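Long-range contacts in protein CT_858 (Chlamydia trachomatis, PDB 3DOR), which is a secreted chlamydial protease that probably cleaves other proteins as a serine-type endopeptidase: residues L262-V268 and R277-V283; S290-G294 and N330-I335; F295-Y301 and I335-N341; D535-T539 and Y551-V555. All coordinates share one frame; numbering follows the deposited sequence.

Contact 1: L262-V268 and R277-V283; sequences LPVIGPV and RAYISSV
Arg277 meets the backbone of Leu262 end-on. Its NH1 lies 2.8 Å from Leu262 O, near the guanidinium plane, and NH2 adds a weak bond to the same oxygen. The extended side chain, with CG anti to the backbone N (chi1 174°), reaches across to the loop. Arg277 NH1 also bonds Asp259 O. Two residues on, Tyr279 points its hydroxyl at the loop. Ile265 N donates to Tyr279 OH at 3.1 Å. A water in the ring plane sits 2.6 Å from Tyr279 OH and donates to Pro263 O.

The tight part centres on Ile265. Its CG1 lies at the edge of the Tyr279 ring, and its CD1 reaches Val283 CG2 at 4.0 Å. Ser281 OG donates to Gly266 O at 3.1 Å, from well above the carbonyl plane. The other side is looser. Val264, Pro267 and Val268 are exposed, and the bond from Ser282 N to Pro267 O is weak. The loop leads into strand 268-271, which pairs antiparallel with strand 278-284. The contact is the irregular lead-in to this beta hairpin, at one margin of a mixed sheet that also carries strands of the S41 peptidase family.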
loop_
_atom_site.group_PDB
_atom_site.type_symbol
_atom_site.label_atom_id
_atom_site.label_comp_id
_atom_site.label_asym_id
_atom_site.label_seq_id
_atom_site.Cartn_x
_atom_site.Cartn_y
_atom_site.Cartn_z
ATOM N N LEU B 262 -10.287 5.481 34.111
ATOM C CA LEU B 262 -11.334 5.487 35.120
ATOM C C LEU B 262 -11.223 4.334 36.123
ATOM O O LEU B 262 -11.022 3.173 35.744
ATOM C CB LEU B 262 -12.702 5.435 34.444
ATOM C CG LEU B 262 -12.974 6.564 33.445
ATOM C CD1 LEU B 262 -14.281 6.304 32.732
ATOM C CD2 LEU B 262 -13.008 7.907 34.187
ATOM N N PRO B 263 -11.322 4.648 37.424
ATOM C CA PRO B 263 -11.243 3.605 38.455
ATOM C C PRO B 263 -12.548 2.801 38.475
ATOM O O PRO B 263 -13.551 3.239 37.908
ATOM C CB PRO B 263 -10.997 4.401 39.745
ATOM C CG PRO B 263 -11.556 5.758 39.445
ATOM C CD PRO B 263 -11.180 5.992 38.013
ATOM N N VAL B 264 -12.548 1.629 39.108
ATOM C CA VAL B 264 -13.759 0.810 39.144
ATOM C C VAL B 264 -14.898 1.588 39.775
ATOM O O VAL B 264 -14.686 2.369 40.700
ATOM C CB VAL B 264 -13.536 -0.524 39.913
ATOM C CG1 VAL B 264 -12.411 -1.301 39.269
ATOM C CG2 VAL B 264 -13.209 -0.254 41.366
ATOM N N ILE B 265 -16.109 1.371 39.269
ATOM C CA ILE B 265 -17.284 2.078 39.755
ATOM C C ILE B 265 -17.840 1.547 41.078
ATOM O O ILE B 265 -18.649 2.207 41.729
ATOM C CB ILE B 265 -18.398 2.056 38.679
ATOM C CG1 ILE B 265 -18.843 0.608 38.415
ATOM C CG2 ILE B 265 -17.878 2.702 37.394
ATOM C CD1 ILE B 265 -19.923 0.459 37.362
ATOM N N GLY B 266 -17.400 0.362 41.477
ATOM C CA GLY B 266 -17.877 -0.207 42.722
ATOM C C GLY B 266 -17.239 -1.556 42.972
ATOM O O GLY B 266 -16.384 -1.981 42.194
ATOM N N PRO B 267 -17.621 -2.249 44.059
ATOM C CA PRO B 267 -17.038 -3.561 44.343
ATOM C C PRO B 267 -17.320 -4.532 43.203
ATOM O O PRO B 267 -18.468 -4.757 42.825
ATOM C CB PRO B 267 -17.709 -3.965 45.661
ATOM C CG PRO B 267 -19.003 -3.217 45.639
ATOM C CD PRO B 267 -18.589 -1.872 45.100
ATOM N N VAL B 268 -16.249 -5.094 42.657
ATOM C CA VAL B 268 -16.343 -6.022 41.544
ATOM C C VAL B 268 -16.892 -7.393 41.916
ATOM O O VAL B 268 -16.394 -8.043 42.832
ATOM C CB VAL B 268 -14.963 -6.208 40.898
ATOM C CG1 VAL B 268 -15.044 -7.224 39.771
ATOM C CG2 VAL B 268 -14.464 -4.872 40.379
ATOM N N ARG B 277 -11.146 -4.622 28.863
ATOM C CA ARG B 277 -11.312 -4.385 30.287
ATOM C C ARG B 277 -12.837 -4.440 30.448
ATOM O O ARG B 277 -13.568 -3.644 29.849
ATOM C CB ARG B 277 -10.808 -3.000 30.709
ATOM C CG ARG B 277 -11.118 -2.707 32.176
ATOM C CD ARG B 277 -10.538 -1.396 32.685
ATOM N NE ARG B 277 -10.856 -1.218 34.099
ATOM C CZ ARG B 277 -10.765 -0.068 34.755
ATOM N NH1 ARG B 277 -10.360 1.029 34.132
ATOM N NH2 ARG B 277 -11.099 -0.009 36.033
ATOM N N ALA B 278 -13.322 -5.385 31.238
ATOM C CA ALA B 278 -14.750 -5.515 31.431
ATOM C C ALA B 278 -15.033 -6.196 32.755
ATOM O O ALA B 278 -14.344 -7.152 33.134
ATOM C CB ALA B 278 -15.353 -6.321 30.283
ATOM N N TYR B 279 -16.044 -5.706 33.458
ATOM C CA TYR B 279 -16.390 -6.286 34.736
ATOM C C TYR B 279 -17.811 -5.942 35.121
ATOM O O TYR B 279 -18.514 -5.232 34.399
ATOM C CB TYR B 279 -15.408 -5.795 35.816
ATOM C CG TYR B 279 -15.432 -4.299 36.061
ATOM C CD1 TYR B 279 -16.359 -3.734 36.932
ATOM C CD2 TYR B 279 -14.541 -3.446 35.399
ATOM C CE1 TYR B 279 -16.409 -2.359 37.142
ATOM C CE2 TYR B 279 -14.583 -2.063 35.603
ATOM C CZ TYR B 279 -15.522 -1.532 36.474
ATOM O OH TYR B 279 -15.594 -0.173 36.670
ATOM N N ILE B 280 -18.234 -6.478 36.255
ATOM C CA ILE B 280 -19.561 -6.232 36.783
ATOM C C ILE B 280 -19.356 -5.791 38.219
ATOM O O ILE B 280 -18.593 -6.423 38.943
ATOM C CB ILE B 280 -20.419 -7.509 36.788
ATOM C CG1 ILE B 280 -20.615 -8.026 35.363
ATOM C CG2 ILE B 280 -21.766 -7.222 37.413
ATOM C CD1 ILE B 280 -21.492 -9.276 35.286
ATOM N N SER B 281 -20.007 -4.700 38.613
ATOM C CA SER B 281 -19.927 -4.184 39.979
ATOM C C SER B 281 -21.340 -3.881 40.435
ATOM O O SER B 281 -22.275 -3.967 39.650
ATOM C CB SER B 281 -19.114 -2.888 40.045
ATOM O OG SER B 281 -17.763 -3.105 39.692
ATOM N N SER B 282 -21.496 -3.535 41.707
ATOM C CA SER B 282 -22.808 -3.185 42.238
ATOM C C SER B 282 -22.869 -1.674 42.400
ATOM O O SER B 282 -21.962 -1.069 42.968
ATOM C CB SER B 282 -23.031 -3.853 43.591
ATOM O OG SER B 282 -21.953 -3.568 44.462
ATOM N N VAL B 283 -23.928 -1.071 41.873
ATOM C CA VAL B 283 -24.136 0.370 41.964
ATOM C C VAL B 283 -25.350 0.603 42.866
ATOM O O VAL B 283 -26.394 -0.023 42.680
ATOM C CB VAL B 283 -24.404 0.971 40.570
ATOM C CG1 VAL B 283 -24.785 2.438 40.694
ATOM C CG2 VAL B 283 -23.164 0.824 39.699
HETATM O O HOH W 1 -14.063 1.569 35.445
#

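Contact 2: S290-G294 and N330-I335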
loop_
_atom_site.group_PDB
_atom_site.type_symbol
_atom_site.label_atom_id
_atom_site.label_comp_id
_atom_site.label_asym_id
_atom_site.label_seq_id
_atom_site.Cartn_x
_atom_site.Cartn_y
_atom_site.Cartn_z
ATOM N N SER B 290 -29.299 -1.559 45.733
ATOM C CA SER B 290 -28.198 -1.955 44.847
ATOM C C SER B 290 -28.621 -2.619 43.551
ATOM O O SER B 290 -29.572 -3.394 43.518
ATOM C CB SER B 290 -27.217 -2.879 45.569
ATOM O OG SER B 290 -26.605 -2.197 46.649
ATOM N N HIS B 291 -27.871 -2.316 42.495
ATOM C CA HIS B 291 -28.104 -2.831 41.156
ATOM C C HIS B 291 -26.798 -3.385 40.600
ATOM O O HIS B 291 -25.731 -2.841 40.871
ATOM C CB HIS B 291 -28.556 -1.700 40.231
ATOM C CG HIS B 291 -29.846 -1.058 40.631
ATOM N ND1 HIS B 291 -31.069 -1.667 40.445
ATOM C CD2 HIS B 291 -30.105 0.146 41.194
ATOM C CE1 HIS B 291 -32.027 -0.862 40.876
ATOM N NE2 HIS B 291 -31.468 0.243 41.334
ATOM N N LYS B 292 -26.874 -4.459 39.821
ATOM C CA LYS B 292 -25.670 -5.017 39.221
ATOM C C LYS B 292 -25.487 -4.302 37.891
ATOM O O LYS B 292 -26.403 -4.236 37.079
ATOM C CB LYS B 292 -25.806 -6.528 39.005
ATOM C CG LYS B 292 -26.091 -7.296 40.289
ATOM C CD LYS B 292 -25.578 -8.729 40.225
ATOM C CE LYS B 292 -26.272 -9.532 39.158
ATOM N NZ LYS B 292 -25.700 -10.908 39.035
ATOM N N VAL B 293 -24.308 -3.740 37.680
ATOM C CA VAL B 293 -24.058 -3.008 36.450
ATOM C C VAL B 293 -22.771 -3.425 35.764
ATOM O O VAL B 293 -21.739 -3.602 36.403
ATOM C CB VAL B 293 -24.015 -1.482 36.729
ATOM C CG1 VAL B 293 -23.702 -0.714 35.445
ATOM C CG2 VAL B 293 -25.361 -1.027 37.316
ATOM N N GLY B 294 -22.840 -3.587 34.450
ATOM C CA GLY B 294 -21.650 -3.957 33.713
ATOM C C GLY B 294 -20.858 -2.736 33.296
ATOM O O GLY B 294 -21.416 -1.644 33.126
ATOM N N ASN B 330 -26.383 -11.250 33.614
ATOM C CA ASN B 330 -25.925 -10.959 34.965
ATOM C C ASN B 330 -25.850 -9.484 35.267
ATOM O O ASN B 330 -25.115 -9.071 36.164
ATOM C CB ASN B 330 -24.545 -11.568 35.150
ATOM C CG ASN B 330 -24.563 -13.063 35.007
ATOM O OD1 ASN B 330 -24.859 -13.779 35.963
ATOM N ND2 ASN B 330 -24.273 -13.551 33.802
ATOM N N THR B 331 -26.654 -8.701 34.563
ATOM C CA THR B 331 -26.576 -7.270 34.727
ATOM C C THR B 331 -27.933 -6.588 34.466
ATOM O O THR B 331 -28.815 -7.170 33.831
ATOM C CB THR B 331 -25.461 -6.806 33.749
ATOM O OG1 THR B 331 -24.437 -6.112 34.464
ATOM C CG2 THR B 331 -26.016 -6.009 32.637
ATOM N N GLU B 332 -28.105 -5.369 34.975
ATOM C CA GLU B 332 -29.347 -4.607 34.771
ATOM C C GLU B 332 -29.132 -3.431 33.805
ATOM O O GLU B 332 -30.078 -2.892 33.247
ATOM C CB GLU B 332 -29.872 -4.045 36.104
ATOM C CG GLU B 332 -30.387 -5.089 37.092
ATOM C CD GLU B 332 -30.670 -4.489 38.467
ATOM O OE1 GLU B 332 -31.576 -3.632 38.581
ATOM O OE2 GLU B 332 -29.981 -4.869 39.436
ATOM N N ALA B 333 -27.887 -3.007 33.654
ATOM C CA ALA B 333 -27.551 -1.902 32.759
ATOM C C ALA B 333 -26.077 -2.056 32.428
ATOM O O ALA B 333 -25.380 -2.829 33.079
ATOM C CB ALA B 333 -27.812 -0.555 33.432
ATOM N N LEU B 334 -25.605 -1.313 31.434
ATOM C CA LEU B 334 -24.223 -1.420 31.002
ATOM C C LEU B 334 -23.592 -0.053 30.749
ATOM O O LEU B 334 -24.159 0.784 30.042
ATOM C CB LEU B 334 -24.173 -2.223 29.699
ATOM C CG LEU B 334 -22.932 -2.966 29.173
ATOM C CD1 LEU B 334 -22.861 -2.741 27.677
ATOM C CD2 LEU B 334 -21.647 -2.534 29.840
ATOM N N ILE B 335 -22.413 0.162 31.319
ATOM C CA ILE B 335 -21.683 1.394 31.092
ATOM C C ILE B 335 -20.563 1.065 30.111
ATOM O O ILE B 335 -19.787 0.126 30.330
ATOM C CB ILE B 335 -21.053 1.945 32.383
ATOM C CG1 ILE B 335 -22.154 2.372 33.368
ATOM C CG2 ILE B 335 -20.157 3.141 32.048
ATOM C CD1 ILE B 335 -21.623 2.757 34.731
HETATM O O HOH W 2 -23.429 -12.832 38.445
#
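Glu332 turns its CG anti to its own carbonyl carbon (chi1 -68°) and then runs extended, which carries its carboxylate to the start of strand 290-294. His291 has its CG in the same relation to its carbonyl carbon (chi1 -62°), and its ring meets that carboxylate. His291 ND1 donates to Glu332 OE1 at 2.8 Å. The oxygen is met on its syn side but tilted out of the carboxylate plane, and ring and carboxylate planes stand 65° apart. The second oxygen is used too: Lys292 N donates to Glu332 OE2 at 3.2 Å, from above the carboxylate plane. Glu332 N in turn bonds Lys292 O, so backbone and side chain of Glu332 both hold this strand.

Further along, the strands pair in parallel. Gly294 N donates to Ala333 O at 3.0 Å. Ile335 N donates to Gly294 O at 2.7 Å, nearly straight. Leu334 CD2 packs 3.4 Å from Gly294 O. Val293 CG1 touches Ile335 CG1 at 4.0 Å. At the outer end, Lys292 CE lies 3.2 Å from Asn330 O. A water links Lys292 NZ, by a weak bond, to Asn330 OD1, while Asn330 ND2 bonds Val326 O.

The two strands belong to a beta-alpha-beta unit, with helix 316-330 between them. Ile563 of helix 549-564 packs on both His291 and Glu332. With ND1 as donor, the carboxylate helps to fix the turn of the imidazole. The negative charge beside it would probably favour a protonated ring, though the N-H of Lys292 on OE2 probably offsets part of that charge.

Contact 3: F295-Y301 and I335-N341; sequences FLRIPTY and IIDQTNN
Phe295 begins the contact with its ring beside Ile335 and Asp337. Its CZ lies 3.5 Å from Asp337 CB, and its CD1 meets Ile335 CG2. Leu296 joins the two parallel strands through its backbone. Leu296 N donates to Ile335 O at 2.9 Å, and Asp337 N donates to Leu296 O at 2.7 Å.

Arg297 carries the main polar network. Its CG is anti to the backbone N (chi1 174°), and the chain stays extended to NE, alongside Asp337. NH1 and NH2 both grip Thr339 O, from the same face of that carbonyl, with NH1 at 2.8 Å. NH2 also bonds Asn340 O. NH1 forms a salt bridge with Asp337 OD1 at 3.3 Å, while NE bonds Ser257 O. These bonds fix the rotation of the flat guanidinium; Thr339 O and Asn340 O lie in its plane. Asp337 OD2 takes Thr339 N and Thr339 OG1, the first bond making an Asx turn just after the strand.

Ile298 N bonds Asp337 O, and Ile298 CD1 packs on Ile336 CG2. Ile298 O accepts Asn341 ND2 at 2.9 Å, from above the carbonyl plane. Tyr301 ends the segment: its OH donates to Gln338 OE1 at 2.6 Å, in the amide carbonyl plane and on a lone pair.

All the touching residues are buried. The two strands are the parallel pair of a beta-alpha-beta unit, joined through helix 316-330. Strand 278-284 flanks strand 290-297, and strand 457-461 flanks strand 333-337. Helices 346-354 and 468-478 pack on Ile298 and Tyr301, and helix 468-478 also meets Gln338 and Asn341.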
loop_
_atom_site.group_PDB
_atom_site.type_symbol
_atom_site.label_atom_id
_atom_site.label_comp_id
_atom_site.label_asym_id
_atom_site.label_seq_id
_atom_site.Cartn_x
_atom_site.Cartn_y
_atom_site.Cartn_z
ATOM N N PHE B 295 -19.545 -2.914 33.170
ATOM C CA PHE B 295 -18.645 -1.860 32.726
ATOM C C PHE B 295 -17.760 -2.476 31.646
ATOM O O PHE B 295 -17.158 -3.538 31.839
ATOM C CB PHE B 295 -17.758 -1.335 33.853
ATOM C CG PHE B 295 -16.762 -0.279 33.392
ATOM C CD1 PHE B 295 -17.089 1.075 33.423
ATOM C CD2 PHE B 295 -15.519 -0.650 32.882
ATOM C CE1 PHE B 295 -16.196 2.045 32.953
ATOM C CE2 PHE B 295 -14.617 0.310 32.408
ATOM C CZ PHE B 295 -14.957 1.660 32.444
ATOM N N LEU B 296 -17.692 -1.805 30.509
ATOM C CA LEU B 296 -16.905 -2.275 29.383
ATOM C C LEU B 296 -16.234 -1.076 28.726
ATOM O O LEU B 296 -16.872 -0.058 28.512
ATOM C CB LEU B 296 -17.825 -2.966 28.370
ATOM C CG LEU B 296 -17.276 -3.473 27.030
ATOM C CD1 LEU B 296 -16.960 -2.309 26.117
ATOM C CD2 LEU B 296 -16.036 -4.309 27.264
ATOM N N ARG B 297 -14.944 -1.181 28.424
ATOM C CA ARG B 297 -14.264 -0.083 27.739
ATOM C C ARG B 297 -13.935 -0.540 26.320
ATOM O O ARG B 297 -13.393 -1.634 26.135
ATOM C CB ARG B 297 -12.972 0.319 28.472
ATOM C CG ARG B 297 -12.138 1.364 27.712
ATOM C CD ARG B 297 -10.917 1.897 28.492
ATOM N NE ARG B 297 -10.015 2.586 27.570
ATOM C CZ ARG B 297 -10.324 3.709 26.921
ATOM N NH1 ARG B 297 -11.501 4.298 27.102
ATOM N NH2 ARG B 297 -9.486 4.206 26.027
ATOM N N ILE B 298 -14.314 0.256 25.320
ATOM C CA ILE B 298 -13.986 -0.061 23.922
ATOM C C ILE B 298 -12.862 0.940 23.680
ATOM O O ILE B 298 -13.109 2.138 23.561
ATOM C CB ILE B 298 -15.180 0.215 22.963
ATOM C CG1 ILE B 298 -16.358 -0.696 23.309
ATOM C CG2 ILE B 298 -14.762 -0.030 21.517
ATOM C CD1 ILE B 298 -17.598 -0.470 22.425
ATOM N N PRO B 299 -11.609 0.463 23.609
ATOM C CA PRO B 299 -10.447 1.331 23.409
ATOM C C PRO B 299 -10.143 1.845 22.004
ATOM O O PRO B 299 -9.632 2.962 21.842
ATOM C CB PRO B 299 -9.310 0.489 23.990
ATOM C CG PRO B 299 -9.669 -0.884 23.511
ATOM C CD PRO B 299 -11.194 -0.955 23.689
ATOM N N THR B 300 -10.447 1.042 20.995
ATOM C CA THR B 300 -10.186 1.432 19.616
ATOM C C THR B 300 -11.059 0.603 18.691
ATOM O O THR B 300 -11.568 -0.448 19.097
ATOM C CB THR B 300 -8.716 1.166 19.234
ATOM O OG1 THR B 300 -8.530 1.444 17.842
ATOM C CG2 THR B 300 -8.351 -0.299 19.493
ATOM N N TYR B 301 -11.244 1.077 17.459
ATOM C CA TYR B 301 -12.025 0.332 16.493
ATOM C C TYR B 301 -11.137 -0.310 15.433
ATOM O O TYR B 301 -11.621 -0.902 14.469
ATOM C CB TYR B 301 -13.126 1.205 15.873
ATOM C CG TYR B 301 -14.198 1.564 16.892
ATOM C CD1 TYR B 301 -14.205 2.811 17.516
ATOM C CD2 TYR B 301 -15.154 0.624 17.295
ATOM C CE1 TYR B 301 -15.132 3.120 18.524
ATOM C CE2 TYR B 301 -16.094 0.927 18.309
ATOM C CZ TYR B 301 -16.067 2.174 18.916
ATOM O OH TYR B 301 -16.938 2.480 19.942
ATOM N N ILE B 335 -22.413 0.162 31.319
ATOM C CA ILE B 335 -21.683 1.394 31.092
ATOM C C ILE B 335 -20.563 1.065 30.111
ATOM O O ILE B 335 -19.787 0.126 30.330
ATOM C CB ILE B 335 -21.053 1.945 32.383
ATOM C CG1 ILE B 335 -22.154 2.372 33.368
ATOM C CG2 ILE B 335 -20.157 3.141 32.048
ATOM C CD1 ILE B 335 -21.623 2.757 34.731
ATOM N N ILE B 336 -20.489 1.818 29.018
ATOM C CA ILE B 336 -19.446 1.615 28.021
ATOM C C ILE B 336 -18.531 2.834 28.016
ATOM O O ILE B 336 -18.963 3.947 27.679
ATOM C CB ILE B 336 -20.054 1.423 26.606
ATOM C CG1 ILE B 336 -20.844 0.111 26.553
ATOM C CG2 ILE B 336 -18.946 1.430 25.540
ATOM C CD1 ILE B 336 -21.500 -0.148 25.209
ATOM N N ASP B 337 -17.277 2.638 28.411
ATOM C CA ASP B 337 -16.325 3.736 28.413
ATOM C C ASP B 337 -15.687 3.751 27.031
ATOM O O ASP B 337 -14.952 2.838 26.670
ATOM C CB ASP B 337 -15.245 3.526 29.476
ATOM C CG ASP B 337 -14.107 4.536 29.356
ATOM O OD1 ASP B 337 -13.050 4.314 29.983
ATOM O OD2 ASP B 337 -14.275 5.549 28.633
ATOM N N GLN B 338 -15.972 4.784 26.252
ATOM C CA GLN B 338 -15.414 4.867 24.916
ATOM C C GLN B 338 -14.522 6.101 24.741
ATOM O O GLN B 338 -14.227 6.498 23.614
ATOM C CB GLN B 338 -16.550 4.900 23.896
ATOM C CG GLN B 338 -16.098 4.586 22.511
ATOM C CD GLN B 338 -16.702 5.496 21.471
ATOM O OE1 GLN B 338 -16.933 5.072 20.345
ATOM N NE2 GLN B 338 -16.938 6.758 21.829
ATOM N N THR B 339 -14.102 6.705 25.852
ATOM C CA THR B 339 -13.239 7.891 25.807
ATOM C C THR B 339 -11.852 7.578 25.240
ATOM O O THR B 339 -11.437 6.422 25.221
ATOM C CB THR B 339 -13.046 8.487 27.214
ATOM O OG1 THR B 339 -12.497 7.489 28.087
ATOM C CG2 THR B 339 -14.372 8.956 27.783
ATOM N N ASN B 340 -11.140 8.609 24.775
ATOM C CA ASN B 340 -9.784 8.427 24.255
ATOM C C ASN B 340 -9.687 7.228 23.310
ATOM O O ASN B 340 -8.922 6.287 23.538
ATOM C CB ASN B 340 -8.813 8.230 25.427
ATOM C CG ASN B 340 -8.544 9.513 26.200
ATOM O OD1 ASN B 340 -9.201 10.537 26.004
ATOM N ND2 ASN B 340 -7.568 9.456 27.092
ATOM N N ASN B 341 -10.457 7.287 22.238
ATOM C CA ASN B 341 -10.530 6.218 21.260
ATOM C C ASN B 341 -10.304 6.873 19.898
ATOM O O ASN B 341 -11.046 7.768 19.514
ATOM C CB ASN B 341 -11.922 5.596 21.354
ATOM C CG ASN B 341 -12.116 4.440 20.413
ATOM O OD1 ASN B 341 -11.733 4.503 19.251
ATOM N ND2 ASN B 341 -12.732 3.371 20.910
#

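Contact 4: D535-T539 and Y551-V555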
loop_
_atom_site.group_PDB
_atom_site.type_symbol
_atom_site.label_atom_id
_atom_site.label_comp_id
_atom_site.label_asym_id
_atom_site.label_seq_id
_atom_site.Cartn_x
_atom_site.Cartn_y
_atom_site.Cartn_z
ATOM N N ASP B 535 -23.852 16.766 29.540
ATOM C CA ASP B 535 -22.498 17.292 29.502
ATOM C C ASP B 535 -21.900 17.099 30.890
ATOM O O ASP B 535 -22.381 17.669 31.856
ATOM C CB ASP B 535 -22.511 18.769 29.131
ATOM C CG ASP B 535 -21.118 19.347 29.040
ATOM O OD1 ASP B 535 -20.584 19.797 30.074
ATOM O OD2 ASP B 535 -20.543 19.337 27.938
ATOM N N LEU B 536 -20.857 16.283 30.977
ATOM C CA LEU B 536 -20.218 15.974 32.247
ATOM C C LEU B 536 -18.706 16.034 32.108
ATOM O O LEU B 536 -18.054 15.009 31.888
ATOM C CB LEU B 536 -20.612 14.566 32.686
ATOM C CG LEU B 536 -20.919 14.200 34.138
ATOM C CD1 LEU B 536 -20.540 12.744 34.327
ATOM C CD2 LEU B 536 -20.180 15.080 35.132
ATOM N N PRO B 537 -18.126 17.235 32.215
ATOM C CA PRO B 537 -16.673 17.367 32.100
ATOM C C PRO B 537 -15.990 16.902 33.375
ATOM O O PRO B 537 -16.639 16.717 34.399
ATOM C CB PRO B 537 -16.482 18.866 31.861
ATOM C CG PRO B 537 -17.604 19.471 32.689
ATOM C CD PRO B 537 -18.778 18.555 32.347
ATOM N N PHE B 538 -14.682 16.695 33.313
ATOM C CA PHE B 538 -13.919 16.290 34.495
ATOM C C PHE B 538 -13.563 17.566 35.268
ATOM O O PHE B 538 -13.086 18.535 34.677
ATOM C CB PHE B 538 -12.638 15.560 34.081
ATOM C CG PHE B 538 -12.886 14.253 33.368
ATOM C CD1 PHE B 538 -12.296 13.997 32.128
ATOM C CD2 PHE B 538 -13.712 13.274 33.938
ATOM C CE1 PHE B 538 -12.525 12.785 31.458
ATOM C CE2 PHE B 538 -13.949 12.058 33.277
ATOM C CZ PHE B 538 -13.357 11.812 32.037
ATOM N N THR B 539 -13.818 17.579 36.577
ATOM C CA THR B 539 -13.515 18.750 37.397
ATOM C C THR B 539 -12.088 18.652 37.922
ATOM O O THR B 539 -11.416 17.635 37.742
ATOM C CB THR B 539 -14.448 18.858 38.630
ATOM O OG1 THR B 539 -14.276 17.696 39.455
ATOM C CG2 THR B 539 -15.913 18.982 38.208
ATOM N N TYR B 551 -17.153 12.702 38.943
ATOM C CA TYR B 551 -17.596 12.233 37.638
ATOM C C TYR B 551 -18.309 10.881 37.811
ATOM O O TYR B 551 -19.459 10.708 37.399
ATOM C CB TYR B 551 -16.382 12.063 36.724
ATOM C CG TYR B 551 -16.680 11.463 35.365
ATOM C CD1 TYR B 551 -17.157 12.256 34.318
ATOM C CD2 TYR B 551 -16.449 10.104 35.113
ATOM C CE1 TYR B 551 -17.392 11.717 33.048
ATOM C CE2 TYR B 551 -16.683 9.552 33.849
ATOM C CZ TYR B 551 -17.148 10.364 32.821
ATOM O OH TYR B 551 -17.326 9.843 31.558
ATOM N N LEU B 552 -17.625 9.931 38.437
ATOM C CA LEU B 552 -18.203 8.604 38.640
ATOM C C LEU B 552 -19.490 8.581 39.454
ATOM O O LEU B 552 -20.419 7.845 39.113
ATOM C CB LEU B 552 -17.166 7.660 39.260
ATOM C CG LEU B 552 -16.088 7.208 38.271
ATOM C CD1 LEU B 552 -15.094 6.270 38.957
ATOM C CD2 LEU B 552 -16.752 6.513 37.093
ATOM N N ASP B 553 -19.568 9.379 40.517
ATOM C CA ASP B 553 -20.792 9.392 41.316
ATOM C C ASP B 553 -21.960 9.876 40.477
ATOM O O ASP B 553 -23.090 9.414 40.636
ATOM C CB ASP B 553 -20.657 10.291 42.545
ATOM C CG ASP B 553 -19.791 9.676 43.619
ATOM O OD1 ASP B 553 -19.644 8.428 43.638
ATOM O OD2 ASP B 553 -19.271 10.447 44.453
ATOM N N LYS B 554 -21.689 10.805 39.570
ATOM C CA LYS B 554 -22.763 11.304 38.732
ATOM C C LYS B 554 -23.131 10.272 37.671
ATOM O O LYS B 554 -24.307 10.105 37.342
ATOM C CB LYS B 554 -22.383 12.642 38.082
ATOM C CG LYS B 554 -23.587 13.374 37.520
ATOM C CD LYS B 554 -24.855 12.938 38.265
ATOM C CE LYS B 554 -25.901 14.008 38.345
ATOM N NZ LYS B 554 -25.473 15.111 39.253
ATOM N N VAL B 555 -22.134 9.568 37.139
ATOM C CA VAL B 555 -22.426 8.538 36.143
ATOM C C VAL B 555 -23.338 7.481 36.789
ATOM O O VAL B 555 -24.291 7.002 36.171
ATOM C CB VAL B 555 -21.137 7.853 35.636
ATOM C CG1 VAL B 555 -21.491 6.604 34.838
ATOM C CG2 VAL B 555 -20.330 8.832 34.773
#
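The Tyr551 ring lies between two residues, one on each face. Phe538 CE2 stands over the centre of one face, 3.3 Å above the plane. Val555 CG2 sits 3.8 Å above the plane on the opposite face, offset toward the rim. Leu536 O lies at the ring edge, in plane. The aromatic pair is edge-to-face, with Phe538 presenting its edge to the Tyr551 face. The ring centroids are 4.6 Å apart and the planes meet at 57°.

Two torsions set up this pair. Tyr551 has its CG anti to the backbone N (chi1 175°), which sends the ring off the helix toward the loop. In Phe538, CG is anti to the carbonyl carbon instead (chi1 -65°), and the end of its ring comes near. Phe538 also meets Tyr548 edge-to-face and touches Phe261, making a small aromatic group.

The contact packs the loop after strand 534-535, at the far margin of the mixed sheet, against helix 549-564. Leu460 of strand 457-461 touches Tyr551 and Val555. Lys554 turns its amine away to Ala572 O. Leu536 fills the angle between the ring and the next helical turn: its CD1 lies 3.4 Å from Tyr551 CD1 and 3.9 Å from Val555 CG2.

Contact 1 comes first and closes a short loop, as strand 278-284 returns alongside 262-268. That strand then pairs antiparallel with strand 290-297, which carries the first segments of contacts 2 and 3. These two contacts cross, since their segments alternate along the chain, and they share Ile335. Together they close the beta-alpha-beta unit through helix 316-330. Contact 4 follows in series, about 200 residues later, and closes the excursion through helix 540-544 between strand 534-535 and helix 549-564. That last helix links the set: Leu552 packs on Pro263 and Ile265 of contact 1, and Val555 CG1 touches Ile335 CD1 at 3.9 Å.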